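Local coordinates for SCO1/SenC family lipoprotein (Bacillus anthracis, PDB 4HDE) that probably works, like other SCO1/SenC proteins of thioredoxin-like fold, in copper handling or thiol redox chemistry linked to cytochrome c oxidase assembly, at residues A[148-153]-A[159-164]; A[57-62]-A[69-74]; A[50-55]-A[98-103]. One frame throughout, in Å; residues are numbered along the deposited sequence.

Interaction 1. Residues A[148-153]-A[159-164]; sequences KKYSGI and EDIIRD
Y150 swings its ring up against helix 158-169 through a chi1 of -42°, which leaves CG beside the backbone N and anti to the carbonyl carbon; the carboxylate of D164 takes the same kind of turn from the helix, which brings the acid to the phenol oxygen. This is the closing beta-beta-alpha part of the thioredoxin-like fold: strand 146-151, the edge of the five-stranded sheet, hydrogen-bonded to strand 136-140, and the helix that folds back over it. The strand and helix segments run nearly antiparallel, their axes at 160° and 10.1 Å apart at closest approach. I161 lies over the Y150 ring, CG1 sitting 3.4 Å from the centroid and almost on the ring normal, a CH-pi contact over the centre of one face. At the rim, Y150 OH donates to D164 OD2 at 2.6 Å, using the anti lone pair of that oxygen, and the ring and carboxylate planes are only 28° apart. K148 folds its aliphatic chain past the same oxygen, with CE 3.7 Å from D164 OD2. Its NZ hydrogen-bonds to R5 O and also donates to water 1 at 3.1 Å, while the water in turn donates to D164 OD2 at 3.0 Å. D164 OD2 thus takes hydrogen bonds from both Y150 OH and water 1, which would be expected to stabilise the negative charge of this buried acid. R163 makes a salt bridge to the remaining oxygen, its side-on NE at 3.1 Å and NH1 at 3.3 Å both reaching D164 OD1 from the same face of the carboxylate plane.

Interaction 2. Residues A[57-62]-A[69-74]; sequences KLQKMA and VQFVSF
F71 points its ring from strand 70-75 into helix 48-64 and meets L58 and Q59 there. L58 comes to the ring edge, near its plane, with CD2 3.8 Å from F71 CE1. Q59 arrives obliquely: its CA stands 3.5 Å from F71 CZ, and its CB makes an off-centre CH-pi contact, 4.2 Å from the ring centroid and 30° off the normal. One turn further along, the methyl of A62 rests against V69, CB to CG2 at 4.0 Å. The Q59 chain is extended, with CG anti to the backbone N (chi1 178°), and this carries its amide past the aromatic ring to polar partners: OE1 hydrogen-bonds to T94 OG1, while NE2 hydrogen-bonds to D96 O and N99 OD1. Further out, the F71 backbone is hydrogen-bonded to N99 and N101, and V36 touches its side chain; I161 and M165 of helix 158-169 touch L58 and V69. The contact thus joins the helix to the second strand of a beta-alpha-beta unit that begins with strand 35-40. No hydrogen bond crosses between the two segments, so dispersion and shape fit hold this buried interface together, while the amide of Q59, its one polar side chain, is satisfied by T94, D96 and N99.

Interaction 3. Residues A[50-55]-A[98-103]; sequences PMTANM and SNWNLL
M55 and W100 make a Met-aromatic contact, with selenomethionine supplying selenium in place of sulfur. M55 SE lies 3.5 Å from W100 CZ2 and 4.3 Å from the centroid of the six-membered ring, 46° off the normal, so the selenium approaches obliquely. The chain leading to it is bent at its last torsion (chi3 -82°), after running out from the helix with CG anti to the backbone N.

Carbon packing adds to this. M55 CG lies 3.4 Å above the plane of the indole, offset toward the rim, and 3.5 Å from W100 CZ2. T52 brings its methyl to the same end of the ring, CG2 to W100 CH2 at 3.8 Å. The indole thus inserts its benzo end against one turn of the helix, reached because its own CG is anti to the backbone N (chi1 -165°).

The polar terms lie around the ring. The carbonyl T52 O meets the indole edge, in its plane, 3.6 Å from W100 CH2, an approach probably favourable because the C-H rim of an aromatic ring is slightly positive. W100 NE1 hydrogen-bonds to S73 OG, which also hydrogen-bonds to D38 OD1, and this helps fix the rotation of the indole. T52 OG1 is turned to the carbonyl of C48, a turn back along the helix.

All of this lies where helix 48-64 covers the sheet of the thioredoxin-like fold: M55 also reaches V36 and D38 on strand 35-40 and F71 on strand 70-75, and helix 83-90 packs alongside, its I90 touching T52, W100 and L102 on edge strand 100-103.

From the N terminus, the chain runs through strand 35-40 and enters helix 48-64, which supplies one side of interactions 3 and 2. Interaction 2 closes first, a short loop from the helix to strand 70-75. Interaction 3 spans 50-55 to 98-103 and encloses it, bringing in strand 100-103, which pairs with strand 70-75 through backbone hydrogen bonds, probably including L103 N to S73 O. Interaction 1 follows in series, a tight return from edge strand 146-151 to the C-terminal helix. It still touches the others: I161 and I162 pack on L58, and G152 O meets N54 ND2. Together they fasten two helices to one sheet.

Interaction 1. Residues A[148-153]-A[159-164]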
loop_
_atom_site.group_PDB
_atom_site.type_symbol
_atom_site.label_atom_id
_atom_site.label_comp_id
_atom_site.label_asym_id
_atom_site.label_seq_id
_atom_site.Cartn_x
_atom_site.Cartn_y
_atom_site.Cartn_z
ATOM N N LYS A 148 -3.283 -11.122 4.791
ATOM C CA LYS A 148 -2.055 -11.210 5.584
ATOM C C LYS A 148 -1.489 -9.833 5.872
ATOM O O LYS A 148 -1.686 -8.898 5.094
ATOM C CB LYS A 148 -0.997 -12.033 4.834
ATOM C CG LYS A 148 -1.349 -13.501 4.623
ATOM C CD LYS A 148 -1.307 -14.220 5.953
ATOM C CE LYS A 148 -1.005 -15.691 5.804
ATOM N NZ LYS A 148 -0.546 -16.246 7.107
ATOM N N LYS A 149 -0.778 -9.725 6.991
ATOM C CA LYS A 149 -0.082 -8.518 7.408
ATOM C C LYS A 149 1.378 -8.872 7.702
ATOM O O LYS A 149 1.654 -9.903 8.330
ATOM C CB LYS A 149 -0.745 -7.956 8.677
ATOM C CG LYS A 149 -0.148 -6.653 9.207
ATOM C CD LYS A 149 -0.788 -6.225 10.523
ATOM C CE LYS A 149 -0.030 -6.807 11.707
ATOM N NZ LYS A 149 -0.550 -6.308 13.012
ATOM N N TYR A 150 2.306 -8.018 7.278
ATOM C CA TYR A 150 3.740 -8.248 7.483
ATOM C C TYR A 150 4.391 -6.927 7.837
ATOM O O TYR A 150 3.844 -5.877 7.522
ATOM C CB TYR A 150 4.416 -8.742 6.204
ATOM C CG TYR A 150 3.668 -9.780 5.408
ATOM C CD1 TYR A 150 3.860 -11.132 5.634
ATOM C CD2 TYR A 150 2.807 -9.401 4.389
ATOM C CE1 TYR A 150 3.184 -12.088 4.873
ATOM C CE2 TYR A 150 2.134 -10.340 3.627
ATOM C CZ TYR A 150 2.332 -11.676 3.870
ATOM O OH TYR A 150 1.660 -12.600 3.099
ATOM N N SER A 151 5.564 -6.947 8.459
ATOM C CA SER A 151 6.251 -5.685 8.701
ATOM C C SER A 151 6.838 -5.101 7.417
ATOM O O SER A 151 7.528 -5.784 6.659
ATOM C CB SER A 151 7.351 -5.829 9.748
ATOM O OG SER A 151 7.989 -4.573 9.952
ATOM N N GLY A 152 6.577 -3.818 7.186
ATOM C CA GLY A 152 7.160 -3.125 6.053
ATOM C C GLY A 152 8.463 -2.424 6.380
ATOM O O GLY A 152 9.069 -1.812 5.507
ATOM N N ILE A 153 8.904 -2.506 7.630
ATOM C CA ILE A 153 10.044 -1.705 8.060
ATOM C C ILE A 153 11.110 -2.499 8.816
ATOM O O ILE A 153 12.289 -2.162 8.771
ATOM C CB ILE A 153 9.586 -0.485 8.909
ATOM C CG1 ILE A 153 10.760 0.449 9.198
ATOM C CG2 ILE A 153 8.933 -0.935 10.207
ATOM C CD1 ILE A 153 11.250 1.221 7.989
ATOM N N GLU A 159 10.399 -13.669 1.594
ATOM C CA GLU A 159 10.120 -15.040 1.187
ATOM C C GLU A 159 8.723 -15.502 1.609
ATOM O O GLU A 159 8.043 -16.183 0.844
ATOM C CB GLU A 159 11.202 -15.984 1.717
ATOM C CG GLU A 159 12.579 -15.732 1.130
ATOM C CD GLU A 159 13.322 -14.570 1.787
ATOM O OE1 GLU A 159 12.876 -14.076 2.847
ATOM O OE2 GLU A 159 14.363 -14.155 1.237
ATOM N N ASP A 160 8.299 -15.136 2.819
ATOM C CA ASP A 160 6.936 -15.415 3.292
ATOM C C ASP A 160 5.897 -14.780 2.374
ATOM O O ASP A 160 4.900 -15.407 2.007
ATOM C CB ASP A 160 6.723 -14.849 4.705
ATOM C CG ASP A 160 7.290 -15.733 5.810
ATOM O OD1 ASP A 160 7.970 -16.730 5.512
ATOM O OD2 ASP A 160 7.056 -15.408 6.999
ATOM N N ILE A 161 6.109 -13.514 2.038
ATOM C CA ILE A 161 5.172 -12.798 1.178
ATOM C C ILE A 161 5.080 -13.442 -0.200
ATOM O O ILE A 161 3.980 -13.670 -0.706
ATOM C CB ILE A 161 5.541 -11.310 1.052
ATOM C CG1 ILE A 161 5.594 -10.666 2.446
ATOM C CG2 ILE A 161 4.518 -10.600 0.162
ATOM C CD1 ILE A 161 6.105 -9.238 2.460
ATOM N N ILE A 162 6.226 -13.756 -0.790
ATOM C CA ILE A 162 6.266 -14.428 -2.081
ATOM C C ILE A 162 5.518 -15.768 -2.027
ATOM O O ILE A 162 4.749 -16.100 -2.935
ATOM C CB ILE A 162 7.726 -14.633 -2.542
ATOM C CG1 ILE A 162 8.367 -13.292 -2.907
ATOM C CG2 ILE A 162 7.794 -15.597 -3.714
ATOM C CD1 ILE A 162 7.753 -12.630 -4.126
ATOM N N ARG A 163 5.761 -16.544 -0.969
ATOM C CA ARG A 163 5.086 -17.828 -0.766
ATOM C C ARG A 163 3.569 -17.639 -0.757
ATOM O O ARG A 163 2.824 -18.385 -1.404
ATOM C CB ARG A 163 5.557 -18.457 0.558
ATOM C CG ARG A 163 4.785 -19.693 1.028
ATOM C CD ARG A 163 4.936 -19.898 2.544
ATOM N NE ARG A 163 4.364 -18.781 3.288
ATOM C CZ ARG A 163 4.689 -18.454 4.535
ATOM N NH1 ARG A 163 4.116 -17.404 5.114
ATOM N NH2 ARG A 163 5.595 -19.165 5.200
ATOM N N ASP A 164 3.116 -16.653 -0.001
ATOM C CA ASP A 164 1.685 -16.387 0.103
ATOM C C ASP A 164 1.078 -15.923 -1.231
ATOM O O ASP A 164 -0.043 -16.317 -1.584
ATOM C CB ASP A 164 1.412 -15.376 1.223
ATOM C CG ASP A 164 1.750 -15.921 2.609
ATOM O OD1 ASP A 164 1.823 -17.150 2.785
ATOM O OD2 ASP A 164 1.929 -15.106 3.547
HETATM O O HOH W 1 2.321 -15.414 6.458
#

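Interaction 2. Residues A[57-62]-A[69-74]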
loop_
_atom_site.group_PDB
_atom_site.type_symbol
_atom_site.label_atom_id
_atom_site.label_comp_id
_atom_site.label_asym_id
_atom_site.label_seq_id
_atom_site.Cartn_x
_atom_site.Cartn_y
_atom_site.Cartn_z
ATOM N N LYS A 57 11.713 -3.622 -3.418
ATOM C CA LYS A 57 12.410 -4.905 -3.445
ATOM C C LYS A 57 11.390 -6.020 -3.660
ATOM O O LYS A 57 11.613 -6.924 -4.473
ATOM C CB LYS A 57 13.191 -5.125 -2.153
ATOM C CG LYS A 57 13.953 -6.446 -2.135
ATOM C CD LYS A 57 14.998 -6.489 -1.024
ATOM C CE LYS A 57 15.598 -7.884 -0.889
ATOM N NZ LYS A 57 16.242 -8.375 -2.142
ATOM N N LEU A 58 10.258 -5.938 -2.971
ATOM C CA LEU A 58 9.182 -6.903 -3.141
ATOM C C LEU A 58 8.649 -6.885 -4.569
ATOM O O LEU A 58 8.379 -7.937 -5.144
ATOM C CB LEU A 58 8.058 -6.620 -2.142
ATOM C CG LEU A 58 6.853 -7.558 -2.172
ATOM C CD1 LEU A 58 7.281 -9.001 -1.971
ATOM C CD2 LEU A 58 5.879 -7.135 -1.094
ATOM N N GLN A 59 8.490 -5.696 -5.142
ATOM C CA GLN A 59 8.029 -5.548 -6.516
ATOM C C GLN A 59 8.968 -6.266 -7.486
ATOM O O GLN A 59 8.535 -7.014 -8.370
ATOM C CB GLN A 59 7.921 -4.064 -6.876
ATOM C CG GLN A 59 7.490 -3.797 -8.310
ATOM C CD GLN A 59 7.592 -2.331 -8.706
ATOM O OE1 GLN A 59 8.582 -1.655 -8.410
ATOM N NE2 GLN A 59 6.584 -1.841 -9.424
ATOM N N LYS A 60 10.270 -6.047 -7.319
ATOM C CA LYS A 60 11.263 -6.647 -8.192
ATOM C C LYS A 60 11.273 -8.175 -8.041
ATOM O O LYS A 60 11.354 -8.920 -9.024
ATOM C CB LYS A 60 12.639 -6.059 -7.874
ATOM C CG LYS A 60 13.708 -6.360 -8.891
ATOM C CD LYS A 60 15.044 -5.757 -8.467
ATOM C CE LYS A 60 15.802 -5.187 -9.653
ATOM N NZ LYS A 60 15.105 -4.000 -10.224
HETATM N N MSE A 61 11.189 -8.644 -6.805
HETATM C CA MSE A 61 11.210 -10.081 -6.545
HETATM C C MSE A 61 9.971 -10.762 -7.110
HETATM O O MSE A 61 10.052 -11.867 -7.658
HETATM C CB MSE A 61 11.347 -10.343 -5.045
HETATM C CG MSE A 61 12.713 -9.961 -4.486
HETATM SE SE MSE A 61 12.865 -10.174 -2.558
HETATM C CE MSE A 61 12.934 -12.127 -2.451
ATOM N N ALA A 62 8.823 -10.110 -6.982
ATOM C CA ALA A 62 7.590 -10.681 -7.514
ATOM C C ALA A 62 7.659 -10.795 -9.030
ATOM O O ALA A 62 7.248 -11.811 -9.602
ATOM C CB ALA A 62 6.381 -9.854 -7.079
ATOM N N VAL A 69 1.042 -9.096 -9.672
ATOM C CA VAL A 69 0.441 -8.473 -8.503
ATOM C C VAL A 69 0.477 -6.953 -8.654
ATOM O O VAL A 69 1.194 -6.418 -9.499
ATOM C CB VAL A 69 1.181 -8.885 -7.221
ATOM C CG1 VAL A 69 1.121 -10.408 -7.041
ATOM C CG2 VAL A 69 2.624 -8.415 -7.274
ATOM N N GLN A 70 -0.307 -6.271 -7.820
ATOM C CA GLN A 70 -0.351 -4.809 -7.791
ATOM C C GLN A 70 0.145 -4.291 -6.451
ATOM O O GLN A 70 0.045 -4.964 -5.428
ATOM C CB GLN A 70 -1.786 -4.315 -7.989
ATOM C CG GLN A 70 -2.379 -4.688 -9.333
ATOM C CD GLN A 70 -1.729 -3.954 -10.484
ATOM O OE1 GLN A 70 -1.473 -2.747 -10.410
ATOM N NE2 GLN A 70 -1.473 -4.674 -11.572
ATOM N N PHE A 71 0.678 -3.072 -6.475
ATOM C CA PHE A 71 1.121 -2.384 -5.272
ATOM C C PHE A 71 0.372 -1.083 -5.141
ATOM O O PHE A 71 0.160 -0.378 -6.131
ATOM C CB PHE A 71 2.632 -2.155 -5.327
ATOM C CG PHE A 71 3.414 -3.439 -5.312
ATOM C CD1 PHE A 71 3.737 -4.037 -4.116
ATOM C CD2 PHE A 71 3.753 -4.075 -6.495
ATOM C CE1 PHE A 71 4.424 -5.248 -4.099
ATOM C CE2 PHE A 71 4.434 -5.274 -6.481
ATOM C CZ PHE A 71 4.761 -5.857 -5.289
ATOM N N VAL A 72 -0.046 -0.788 -3.915
ATOM C CA VAL A 72 -0.807 0.423 -3.633
ATOM C C VAL A 72 -0.277 1.057 -2.364
ATOM O O VAL A 72 -0.169 0.400 -1.334
ATOM C CB VAL A 72 -2.311 0.115 -3.463
ATOM C CG1 VAL A 72 -3.098 1.374 -3.078
ATOM C CG2 VAL A 72 -2.875 -0.506 -4.738
ATOM N N SER A 73 0.056 2.342 -2.454
ATOM C CA SER A 73 0.466 3.118 -1.284
ATOM C C SER A 73 -0.535 4.241 -1.063
ATOM O O SER A 73 -0.721 5.081 -1.942
ATOM C CB SER A 73 1.850 3.733 -1.496
ATOM O OG SER A 73 2.836 2.725 -1.719
ATOM N N PHE A 74 -1.167 4.272 0.103
ATOM C CA PHE A 74 -2.120 5.331 0.426
ATOM C C PHE A 74 -1.398 6.450 1.154
ATOM O O PHE A 74 -0.738 6.181 2.164
ATOM C CB PHE A 74 -3.232 4.826 1.355
ATOM C CG PHE A 74 -4.061 3.706 0.789
ATOM C CD1 PHE A 74 -5.137 3.977 -0.043
ATOM C CD2 PHE A 74 -3.797 2.387 1.130
ATOM C CE1 PHE A 74 -5.915 2.956 -0.556
ATOM C CE2 PHE A 74 -4.581 1.350 0.613
ATOM C CZ PHE A 74 -5.644 1.646 -0.225
#

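Interaction 3. Residues A[50-55]-A[98-103]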
loop_
_atom_site.group_PDB
_atom_site.type_symbol
_atom_site.label_atom_id
_atom_site.label_comp_id
_atom_site.label_asym_id
_atom_site.label_seq_id
_atom_site.Cartn_x
_atom_site.Cartn_y
_atom_site.Cartn_z
ATOM N N PRO A 50 12.443 4.104 3.696
ATOM C CA PRO A 50 12.838 2.684 3.719
ATOM C C PRO A 50 11.674 1.722 3.464
ATOM O O PRO A 50 11.888 0.706 2.816
ATOM C CB PRO A 50 13.425 2.480 5.116
ATOM C CG PRO A 50 13.112 3.714 5.888
ATOM C CD PRO A 50 12.846 4.827 4.915
HETATM N N MSE A 51 10.469 2.032 3.935
HETATM C CA MSE A 51 9.301 1.212 3.607
HETATM C C MSE A 51 9.125 1.105 2.103
HETATM O O MSE A 51 8.815 0.032 1.567
HETATM C CB MSE A 51 8.019 1.816 4.195
HETATM C CG MSE A 51 7.834 1.637 5.681
HETATM SE SE MSE A 51 6.222 2.514 6.345
HETATM C CE MSE A 51 4.929 1.456 5.371
ATOM N N THR A 52 9.256 2.239 1.424
ATOM C CA THR A 52 9.042 2.269 -0.005
ATOM C C THR A 52 10.150 1.505 -0.725
ATOM O O THR A 52 9.879 0.786 -1.691
ATOM C CB THR A 52 8.912 3.708 -0.508
ATOM O OG1 THR A 52 7.837 4.354 0.199
ATOM C CG2 THR A 52 8.598 3.721 -1.988
ATOM N N ALA A 53 11.388 1.618 -0.250
ATOM C CA ALA A 53 12.463 0.805 -0.813
ATOM C C ALA A 53 12.183 -0.686 -0.607
ATOM O O ALA A 53 12.492 -1.519 -1.475
ATOM C CB ALA A 53 13.790 1.186 -0.202
ATOM N N ASN A 54 11.618 -1.038 0.544
ATOM C CA ASN A 54 11.284 -2.436 0.805
ATOM C C ASN A 54 10.166 -2.918 -0.118
ATOM O O ASN A 54 10.207 -4.031 -0.651
ATOM C CB ASN A 54 10.901 -2.643 2.270
ATOM C CG ASN A 54 12.054 -2.394 3.216
ATOM O OD1 ASN A 54 13.220 -2.412 2.823
ATOM N ND2 ASN A 54 11.733 -2.156 4.480
HETATM N N MSE A 55 9.169 -2.078 -0.332
HETATM C CA MSE A 55 8.132 -2.419 -1.273
HETATM C C MSE A 55 8.703 -2.562 -2.687
HETATM O O MSE A 55 8.298 -3.451 -3.431
HETATM C CB MSE A 55 6.995 -1.402 -1.221
HETATM C CG MSE A 55 5.818 -1.790 -2.116
HETATM SE SE MSE A 55 4.162 -0.822 -1.775
HETATM C CE MSE A 55 3.512 -1.891 -0.271
ATOM N N SER A 98 4.038 0.570 -13.564
ATOM C CA SER A 98 2.947 -0.054 -14.301
ATOM C C SER A 98 1.979 -0.769 -13.354
ATOM O O SER A 98 0.779 -0.847 -13.622
ATOM C CB SER A 98 3.478 -1.033 -15.348
ATOM O OG SER A 98 4.124 -2.127 -14.728
ATOM N N ASN A 99 2.502 -1.290 -12.249
ATOM C CA ASN A 99 1.675 -1.977 -11.259
ATOM C C ASN A 99 1.807 -1.372 -9.863
ATOM O O ASN A 99 1.664 -2.073 -8.872
ATOM C CB ASN A 99 2.003 -3.472 -11.210
ATOM C CG ASN A 99 3.407 -3.746 -10.682
ATOM O OD1 ASN A 99 4.295 -2.899 -10.782
ATOM N ND2 ASN A 99 3.610 -4.927 -10.117
ATOM N N TRP A 100 2.107 -0.078 -9.779
ATOM C CA TRP A 100 2.227 0.567 -8.471
ATOM C C TRP A 100 1.534 1.919 -8.530
ATOM O O TRP A 100 1.951 2.813 -9.277
ATOM C CB TRP A 100 3.697 0.753 -8.088
ATOM C CG TRP A 100 3.973 1.077 -6.632
ATOM C CD1 TRP A 100 3.098 1.558 -5.690
ATOM C CD2 TRP A 100 5.226 0.927 -5.975
ATOM N NE1 TRP A 100 3.750 1.720 -4.482
ATOM C CE2 TRP A 100 5.056 1.332 -4.637
ATOM C CE3 TRP A 100 6.486 0.479 -6.388
ATOM C CZ2 TRP A 100 6.098 1.317 -3.716
ATOM C CZ3 TRP A 100 7.518 0.459 -5.470
ATOM C CH2 TRP A 100 7.317 0.874 -4.149
ATOM N N ASN A 101 0.459 2.048 -7.758
ATOM C CA ASN A 101 -0.295 3.292 -7.687
ATOM C C ASN A 101 -0.229 3.873 -6.291
ATOM O O ASN A 101 -0.439 3.165 -5.306
ATOM C CB ASN A 101 -1.745 3.052 -8.105
ATOM C CG ASN A 101 -1.877 2.838 -9.577
ATOM O OD1 ASN A 101 -2.018 3.796 -10.338
ATOM N ND2 ASN A 101 -1.798 1.580 -10.010
ATOM N N LEU A 102 0.118 5.154 -6.211
ATOM C CA LEU A 102 0.156 5.880 -4.944
ATOM C C LEU A 102 -1.053 6.799 -4.959
ATOM O O LEU A 102 -1.290 7.496 -5.948
ATOM C CB LEU A 102 1.464 6.666 -4.798
ATOM C CG LEU A 102 2.724 5.802 -4.747
ATOM C CD1 LEU A 102 3.259 5.482 -6.143
ATOM C CD2 LEU A 102 3.780 6.513 -3.940
ATOM N N LEU A 103 -1.829 6.781 -3.881
ATOM C CA LEU A 103 -3.166 7.367 -3.881
ATOM C C LEU A 103 -3.310 8.543 -2.917
ATOM O O LEU A 103 -2.665 8.609 -1.865
ATOM C CB LEU A 103 -4.209 6.290 -3.558
ATOM C CG LEU A 103 -4.190 5.045 -4.451
ATOM C CD1 LEU A 103 -5.307 4.073 -4.069
ATOM C CD2 LEU A 103 -4.292 5.422 -5.920
#